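Haloacid dehalogenase domain protein hydrolase (Planctomyces limnophilus, PDB 4OVY) binds a calcium ion and probably acts as a hydrolase, perhaps a phosphatase, of the haloacid dehalogenase superfamily. Local coordinates at residues A[50-55]-A[127-132]; A[90-95]-A[272-277]. All blocks are in the same frame, centred on the assembly; numbering follows the deposited sequence.

In the fold
The chain leaves strand 38-41, with the calcium-binding D42 and D44 just after it, and enters 50-55. Next come helices 55-67, 80-84 and 88-91, which lead into 90-95. Two more helices follow before 127-132 returns to 50-55. Contact 1 thus closes a mainly helical insert without strands, consistent with the C1-type cap of haloacid dehalogenase-like proteins. The chain then builds most of the core sheet and reaches 272-277, in the loop before helix 279-287. Contact 2 closes the longer loop and ties the insert to the core. The two contacts cross rather than nest. They also touch, because 272-277 bonds to the side chains of Q51 and Y54.

Contact 1: residues A[50-55]-A[127-132]; sequences EQPMYV and RHPKFH
The imidazole of H128 points its NE2 edge at the backbone carbonyl of Q51. NE2 donates to Q51 O over 2.7 Å, with a moderately bent N-H...O angle of 149°. The donor lies in the carbonyl plane of Q51, while the oxygen sits 17° out of the imidazole plane. With chi1 at -164°, CG of H128 lies anti to the backbone N, which swings the ring out toward 50-55. The peptide bond from Q51 to P52 is cis. P52 approaches the same ring obliquely, its CD 3.8 Å from H128 NE2. The rings of P52 and P129 reach toward each other, with their CG atoms 4.0 Å apart.

Neighbours in its own loop fix the imidazole. CD of P129 lies 3.3 Å above one face and CD2 of F131 lies 3.4 Å above the opposite face, both toward the rim. ND1 of H128 accepts the backbone N of K130 at 3.1 Å and, weakly, that of F131. A phenylalanine in place of H128 would probably leave the Q51 carbonyl and the K130 amide without these partners.

The side chain of Q51 takes another course, and its NE2 bonds to OG of S272. E50, seen as a calcium ligand in this protein although not bound to the ion in this chain, bonds through OE2 to Y268 OH.

Both segments are linkers at the two ends of the helical insert, where the probable cap joins the core. Contact 1 therefore closes its base, with a small polar link flanked by prolines. The two bonding patterns imply a tautomer: NE2 carries a proton, and ND1, which receives amides, probably has none. This is consistent with a neutral imidazole.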
ATOM      1  N   GLU A  50      -7.921  13.119  20.166  1.00 20.94           N
ATOM      2  CA  GLU A  50      -8.680  13.769  19.076  1.00 22.00           C
ATOM      3  C   GLU A  50      -9.648  14.846  19.591  1.00 22.66           C
ATOM      4  O   GLU A  50     -10.568  15.246  18.878  1.00 23.79           O
ATOM      5  CB  GLU A  50      -9.461  12.726  18.267  1.00 21.32           C
ATOM      6  CG  GLU A  50     -10.532  12.022  19.080  1.00 22.42           C
ATOM      7  CD  GLU A  50     -11.273  10.944  18.327  1.00 23.15           C
ATOM      8  OE1 GLU A  50     -11.168  10.874  17.082  1.00 24.01           O
ATOM      9  OE2 GLU A  50     -11.971  10.159  19.003  1.00 22.95           O
ATOM     10  N   GLN A  51      -9.452  15.290  20.830  1.00 23.89           N
ATOM     11  CA  GLN A  51     -10.203  16.397  21.406  1.00 24.67           C
ATOM     12  C   GLN A  51      -9.215  17.526  21.692  1.00 24.03           C
ATOM     13  O   GLN A  51      -8.073  17.256  22.057  1.00 25.82           O
ATOM     14  CB  GLN A  51     -10.898  15.963  22.699  1.00 24.49           C
ATOM     15  CG  GLN A  51     -11.919  14.844  22.540  1.00 23.44           C
ATOM     16  CD  GLN A  51     -13.138  15.232  21.712  1.00 26.14           C
ATOM     17  OE1 GLN A  51     -13.438  16.407  21.530  1.00 26.15           O
ATOM     18  NE2 GLN A  51     -13.854  14.230  21.213  1.00 29.44           N
ATOM     19  N   PRO A  52      -9.641  18.795  21.526  1.00 23.67           N
ATOM     20  CA  PRO A  52     -10.980  19.280  21.159  1.00 23.50           C
ATOM     21  C   PRO A  52     -11.336  19.110  19.688  1.00 21.86           C
ATOM     22  O   PRO A  52     -12.475  19.396  19.303  1.00 24.93           O
ATOM     23  CB  PRO A  52     -10.916  20.771  21.514  1.00 25.11           C
ATOM     24  CG  PRO A  52      -9.481  21.125  21.340  1.00 24.08           C
ATOM     25  CD  PRO A  52      -8.699  19.907  21.741  1.00 23.91           C
HETATM   26  N   MSE A  53     -10.380  18.666  18.872  1.00 23.32           N
HETATM   27  CA  MSE A  53     -10.645  18.343  17.459  1.00 22.62           C
HETATM   28  C   MSE A  53      -9.583  17.427  16.917  1.00 22.44           C
HETATM   29  O   MSE A  53      -8.514  17.270  17.517  1.00 24.22           O
HETATM   30  CB  MSE A  53     -10.695  19.615  16.594  1.00 23.82           C
HETATM   31  CG  MSE A  53      -9.371  20.368  16.586  1.00 23.86           C
HETATM   32 SE   MSE A  53      -9.519  22.059  15.594  1.00 28.97          SE
HETATM   33  CE  MSE A  53     -10.218  23.100  17.112  1.00 31.53           C
ATOM     34  N   TYR A  54      -9.851  16.826  15.761  1.00 21.49           N
ATOM     35  CA  TYR A  54      -8.844  16.019  15.076  1.00 21.01           C
ATOM     36  C   TYR A  54      -7.609  16.890  14.913  1.00 20.66           C
ATOM     37  O   TYR A  54      -7.724  18.077  14.572  1.00 21.46           O
ATOM     38  CB  TYR A  54      -9.349  15.533  13.708  1.00 22.31           C
ATOM     39  CG  TYR A  54     -10.652  14.746  13.751  1.00 22.61           C
ATOM     40  CD1 TYR A  54     -10.825  13.696  14.653  1.00 23.10           C
ATOM     41  CD2 TYR A  54     -11.703  15.037  12.878  1.00 24.17           C
ATOM     42  CE1 TYR A  54     -12.003  12.971  14.692  1.00 25.97           C
ATOM     43  CE2 TYR A  54     -12.884  14.309  12.910  1.00 25.59           C
ATOM     44  CZ  TYR A  54     -13.031  13.276  13.824  1.00 27.36           C
ATOM     45  OH  TYR A  54     -14.204  12.542  13.881  1.00 28.74           O
ATOM     46  N   VAL A  55      -6.430  16.325  15.168  1.00 20.16           N
ATOM     47  CA  VAL A  55      -5.206  17.117  15.111  1.00 20.53           C
ATOM     48  C   VAL A  55      -4.993  17.711  13.715  1.00 19.54           C
ATOM     49  O   VAL A  55      -4.530  18.843  13.592  1.00 19.72           O
ATOM     50  CB  VAL A  55      -3.964  16.304  15.541  1.00 21.42           C
ATOM     51  CG1 VAL A  55      -2.691  17.118  15.344  1.00 21.19           C
ATOM     52  CG2 VAL A  55      -4.091  15.883  17.003  1.00 21.69           C
ATOM     53  N   ARG A 127       1.043  23.022  19.780  1.00 25.07           N
ATOM     54  CA  ARG A 127       0.854  22.290  21.028  1.00 25.80           C
ATOM     55  C   ARG A 127      -0.609  22.140  21.375  1.00 24.13           C
ATOM     56  O   ARG A 127      -1.446  22.961  20.989  1.00 24.69           O
ATOM     57  CB  ARG A 127       1.598  22.977  22.167  1.00 26.65           C
ATOM     58  CG  ARG A 127       0.904  24.196  22.739  1.00 27.62           C
ATOM     59  CD  ARG A 127       1.733  24.781  23.860  1.00 29.20           C
ATOM     60  NE  ARG A 127       1.079  25.904  24.517  1.00 30.84           N
ATOM     61  CZ  ARG A 127       1.553  26.506  25.609  1.00 34.66           C
ATOM     62  NH1 ARG A 127       2.687  26.089  26.174  1.00 33.99           N
ATOM     63  NH2 ARG A 127       0.896  27.533  26.140  1.00 36.03           N
ATOM     64  N   HIS A 128      -0.910  21.087  22.118  1.00 22.75           N
ATOM     65  CA  HIS A 128      -2.264  20.831  22.535  1.00 22.44           C
ATOM     66  C   HIS A 128      -2.679  21.944  23.506  1.00 23.96           C
ATOM     67  O   HIS A 128      -1.902  22.303  24.403  1.00 25.93           O
ATOM     68  CB  HIS A 128      -2.363  19.451  23.186  1.00 21.39           C
ATOM     69  CG  HIS A 128      -3.763  18.956  23.305  1.00 21.46           C
ATOM     70  ND1 HIS A 128      -4.634  19.434  24.254  1.00 21.44           N
ATOM     71  CD2 HIS A 128      -4.457  18.049  22.578  1.00 21.98           C
ATOM     72  CE1 HIS A 128      -5.806  18.837  24.118  1.00 22.36           C
ATOM     73  NE2 HIS A 128      -5.725  17.996  23.102  1.00 23.62           N
ATOM     74  N   PRO A 129      -3.891  22.507  23.322  1.00 24.15           N
ATOM     75  CA  PRO A 129      -4.332  23.634  24.164  1.00 26.59           C
ATOM     76  C   PRO A 129      -4.549  23.275  25.637  1.00 25.00           C
ATOM     77  O   PRO A 129      -4.468  24.144  26.495  1.00 28.90           O
ATOM     78  CB  PRO A 129      -5.660  24.058  23.523  1.00 28.16           C
ATOM     79  CG  PRO A 129      -6.132  22.856  22.787  1.00 29.04           C
ATOM     80  CD  PRO A 129      -4.899  22.153  22.306  1.00 25.84           C
ATOM     81  N   LYS A 130      -4.865  22.012  25.907  1.00 23.28           N
ATOM     82  CA  LYS A 130      -4.997  21.494  27.265  1.00 26.39           C
ATOM     83  C   LYS A 130      -3.663  21.029  27.850  1.00 24.92           C
ATOM     84  O   LYS A 130      -3.266  21.485  28.910  1.00 25.14           O
ATOM     85  CB  LYS A 130      -5.986  20.329  27.273  1.00 28.80           C
ATOM     86  CG  LYS A 130      -6.361  19.797  28.644  1.00 34.07           C
ATOM     87  CD  LYS A 130      -7.360  18.663  28.496  1.00 39.78           C
ATOM     88  CE  LYS A 130      -7.428  17.792  29.731  1.00 44.37           C
ATOM     89  NZ  LYS A 130      -8.276  18.392  30.796  1.00 56.55           N
ATOM     90  N   PHE A 131      -2.983  20.114  27.168  1.00 21.67           N
ATOM     91  CA  PHE A 131      -1.793  19.466  27.732  1.00 21.76           C
ATOM     92  C   PHE A 131      -0.520  20.304  27.571  1.00 22.11           C
ATOM     93  O   PHE A 131       0.462  20.065  28.266  1.00 22.93           O
ATOM     94  CB  PHE A 131      -1.620  18.048  27.149  1.00 21.22           C
ATOM     95  CG  PHE A 131      -2.832  17.176  27.337  1.00 21.28           C
ATOM     96  CD1 PHE A 131      -3.205  16.757  28.606  1.00 24.19           C
ATOM     97  CD2 PHE A 131      -3.618  16.801  26.253  1.00 23.71           C
ATOM     98  CE1 PHE A 131      -4.332  15.976  28.796  1.00 25.95           C
ATOM     99  CE2 PHE A 131      -4.748  16.019  26.432  1.00 24.91           C
ATOM    100  CZ  PHE A 131      -5.105  15.602  27.706  1.00 26.28           C
ATOM    101  N   HIS A 132      -0.546  21.292  26.679  1.00 22.98           N
ATOM    102  CA  HIS A 132       0.612  22.163  26.421  1.00 25.33           C
ATOM    103  C   HIS A 132       1.902  21.380  26.108  1.00 23.26           C
ATOM    104  O   HIS A 132       3.011  21.757  26.509  1.00 24.25           O
ATOM    105  CB  HIS A 132       0.808  23.163  27.569  1.00 25.12           C
ATOM    106  CG  HIS A 132      -0.251  24.222  27.632  1.00 27.51           C
ATOM    107  ND1 HIS A 132      -0.456  25.005  28.745  1.00 29.77           N
ATOM    108  CD2 HIS A 132      -1.169  24.620  26.721  1.00 31.53           C
ATOM    109  CE1 HIS A 132      -1.445  25.850  28.512  1.00 32.89           C
ATOM    110  NE2 HIS A 132      -1.896  25.635  27.292  1.00 31.02           N
TER

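Contact 2: residues A[90-95]-A[272-277]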
ATOM      1  N   ALA A  90     -19.704  24.232  13.166  1.00 34.78           N
ATOM      2  CA  ALA A  90     -19.715  24.079  11.714  1.00 35.14           C
ATOM      3  C   ALA A  90     -18.592  23.126  11.277  1.00 32.29           C
ATOM      4  O   ALA A  90     -18.791  22.246  10.435  1.00 32.57           O
ATOM      5  CB  ALA A  90     -19.570  25.433  11.031  1.00 37.19           C
ATOM      6  N   LEU A  91     -17.417  23.297  11.870  1.00 32.05           N
ATOM      7  CA  LEU A  91     -16.242  22.481  11.526  1.00 34.69           C
ATOM      8  C   LEU A  91     -16.410  20.991  11.839  1.00 33.47           C
ATOM      9  O   LEU A  91     -15.814  20.135  11.175  1.00 34.39           O
ATOM     10  CB  LEU A  91     -14.998  23.034  12.230  1.00 34.86           C
ATOM     11  CG  LEU A  91     -14.582  24.438  11.776  1.00 36.88           C
ATOM     12  CD1 LEU A  91     -13.438  24.956  12.635  1.00 40.21           C
ATOM     13  CD2 LEU A  91     -14.214  24.464  10.298  1.00 35.63           C
ATOM     14  N   ALA A  92     -17.230  20.687  12.840  1.00 37.09           N
ATOM     15  CA  ALA A  92     -17.551  19.306  13.196  1.00 38.21           C
ATOM     16  C   ALA A  92     -18.311  18.548  12.104  1.00 37.02           C
ATOM     17  O   ALA A  92     -18.401  17.325  12.160  1.00 40.39           O
ATOM     18  CB  ALA A  92     -18.354  19.279  14.488  1.00 43.33           C
ATOM     19  N   LYS A  93     -18.870  19.262  11.128  1.00 37.41           N
ATOM     20  CA  LYS A  93     -19.627  18.630  10.042  1.00 39.31           C
ATOM     21  C   LYS A  93     -18.729  18.113   8.911  1.00 33.56           C
ATOM     22  O   LYS A  93     -19.195  17.385   8.042  1.00 38.91           O
ATOM     23  CB  LYS A  93     -20.649  19.612   9.447  1.00 41.87           C
ATOM     24  CG  LYS A  93     -21.524  20.342  10.455  1.00 48.31           C
ATOM     25  CD  LYS A  93     -22.364  19.401  11.299  1.00 55.74           C
ATOM     26  CE  LYS A  93     -23.223  20.184  12.282  1.00 65.28           C
ATOM     27  NZ  LYS A  93     -24.023  19.299  13.172  1.00 72.93           N
ATOM     28  N   LEU A  94     -17.456  18.496   8.907  1.00 30.84           N
ATOM     29  CA  LEU A  94     -16.566  18.166   7.784  1.00 32.02           C
ATOM     30  C   LEU A  94     -16.382  16.658   7.552  1.00 30.84           C
ATOM     31  O   LEU A  94     -16.457  16.177   6.418  1.00 34.67           O
ATOM     32  CB  LEU A  94     -15.194  18.836   7.974  1.00 30.93           C
ATOM     33  CG  LEU A  94     -15.175  20.356   7.745  1.00 31.71           C
ATOM     34  CD1 LEU A  94     -13.839  20.949   8.169  1.00 30.07           C
ATOM     35  CD2 LEU A  94     -15.480  20.724   6.296  1.00 32.91           C
ATOM     36  N   GLY A  95     -16.131  15.920   8.623  1.00 30.19           N
ATOM     37  CA  GLY A  95     -15.797  14.498   8.506  1.00 29.84           C
ATOM     38  C   GLY A  95     -14.481  14.290   7.773  1.00 27.25           C
ATOM     39  O   GLY A  95     -13.767  15.249   7.467  1.00 24.76           O
ATOM     40  N   SER A 272     -20.506  13.104  20.750  1.00 30.10           N
ATOM     41  CA  SER A 272     -19.301  13.828  20.392  1.00 28.92           C
ATOM     42  C   SER A 272     -19.276  14.140  18.904  1.00 27.58           C
ATOM     43  O   SER A 272     -19.517  13.262  18.090  1.00 31.63           O
ATOM     44  CB  SER A 272     -18.061  13.012  20.744  1.00 29.88           C
ATOM     45  OG  SER A 272     -16.895  13.785  20.542  1.00 29.69           O
ATOM     46  N   PRO A 273     -18.984  15.394  18.542  1.00 31.74           N
ATOM     47  CA  PRO A 273     -18.781  15.676  17.125  1.00 34.44           C
ATOM     48  C   PRO A 273     -17.508  15.020  16.568  1.00 32.80           C
ATOM     49  O   PRO A 273     -17.448  14.726  15.382  1.00 35.30           O
ATOM     50  CB  PRO A 273     -18.682  17.202  17.070  1.00 39.42           C
ATOM     51  CG  PRO A 273     -18.384  17.653  18.451  1.00 39.55           C
ATOM     52  CD  PRO A 273     -18.910  16.602  19.383  1.00 37.29           C
ATOM     53  N   PHE A 274     -16.512  14.790  17.421  1.00 28.05           N
ATOM     54  CA  PHE A 274     -15.264  14.156  17.006  1.00 25.15           C
ATOM     55  C   PHE A 274     -15.152  12.777  17.644  1.00 23.44           C
ATOM     56  O   PHE A 274     -15.263  12.646  18.858  1.00 27.33           O
ATOM     57  CB  PHE A 274     -14.078  15.037  17.403  1.00 24.65           C
ATOM     58  CG  PHE A 274     -14.116  16.406  16.775  1.00 25.59           C
ATOM     59  CD1 PHE A 274     -13.777  16.574  15.440  1.00 27.17           C
ATOM     60  CD2 PHE A 274     -14.505  17.519  17.510  1.00 26.17           C
ATOM     61  CE1 PHE A 274     -13.821  17.824  14.843  1.00 28.11           C
ATOM     62  CE2 PHE A 274     -14.546  18.776  16.919  1.00 27.99           C
ATOM     63  CZ  PHE A 274     -14.211  18.927  15.584  1.00 27.57           C
ATOM     64  N   GLY A 275     -14.948  11.749  16.823  1.00 23.09           N
ATOM     65  CA  GLY A 275     -14.829  10.381  17.326  1.00 24.78           C
ATOM     66  C   GLY A 275     -16.107   9.839  17.945  1.00 24.30           C
ATOM     67  O   GLY A 275     -16.062   9.113  18.945  1.00 20.75           O
ATOM     68  N   ARG A 276     -17.248  10.183  17.349  1.00 22.34           N
ATOM     69  CA  ARG A 276     -18.537   9.714  17.839  1.00 23.13           C
ATOM     70  C   ARG A 276     -18.574   8.189  17.882  1.00 20.20           C
ATOM     71  O   ARG A 276     -18.262   7.522  16.899  1.00 21.08           O
ATOM     72  CB  ARG A 276     -19.695  10.227  16.973  1.00 25.73           C
ATOM     73  CG  ARG A 276     -21.066  10.004  17.606  1.00 28.45           C
ATOM     74  CD  ARG A 276     -22.200  10.417  16.682  1.00 35.12           C
ATOM     75  NE  ARG A 276     -22.048  11.787  16.191  1.00 41.32           N
ATOM     76  CZ  ARG A 276     -22.456  12.891  16.824  1.00 45.01           C
ATOM     77  NH1 ARG A 276     -23.060  12.831  18.005  1.00 47.39           N
ATOM     78  NH2 ARG A 276     -22.256  14.078  16.263  1.00 46.96           N
ATOM     79  N   LEU A 277     -18.950   7.666  19.041  1.00 19.05           N
ATOM     80  CA  LEU A 277     -19.035   6.231  19.289  1.00 20.29           C
ATOM     81  C   LEU A 277     -20.432   5.952  19.824  1.00 20.01           C
ATOM     82  O   LEU A 277     -20.793   6.426  20.897  1.00 20.58           O
ATOM     83  CB  LEU A 277     -17.976   5.811  20.312  1.00 20.73           C
ATOM     84  CG  LEU A 277     -18.030   4.347  20.777  1.00 21.22           C
ATOM     85  CD1 LEU A 277     -17.861   3.390  19.603  1.00 22.19           C
ATOM     86  CD2 LEU A 277     -17.000   4.075  21.864  1.00 20.29           C
TER
HETATM   87  O   HOH W   1     -16.340  15.696  13.032  1.00 37.61           O
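A92 packs against P273 and F274, where the end of a short helix meets a loop of the core. A90 and L91 belong to helix 88-91. L91 packs on L61 of helix 55-67 and on helix 80-84. A type I beta turn then runs from L91 to L94, closed by L94 N to L91 O at 3.2 Å.

A92 lies in this turn and carries the contact. Its CB points at P273, and the two CB atoms of A92 and P273 are only 3.3 Å apart, closer than usual for carbons. CZ of F274 comes within 4.1 Å of A92 CA, approaching obliquely. A water bridges the backbones beside them, donating to A92 O and to P273 O, each at 2.8 Å.

This is where the helical insert, probably the cap of the haloacid dehalogenase fold, meets the core near the calcium site. The F274 side chain lies about 8 Å from the calcium ion at its nearest atoms. With chi1 at -60°, CG of F274 is anti to the carbonyl carbon, and the ring extends toward A92. It packs edge-to-face with Y54 and also touches L57. S272 OG donates to F274 O over 2.6 Å, a bond inside the core loop. The OH of Y54 bonds to the next amide, G275 N.

After A92, K93 N bonds back to A90 O at 3.1 Å. L94 packs on L57 of helix 55-67 and on P79.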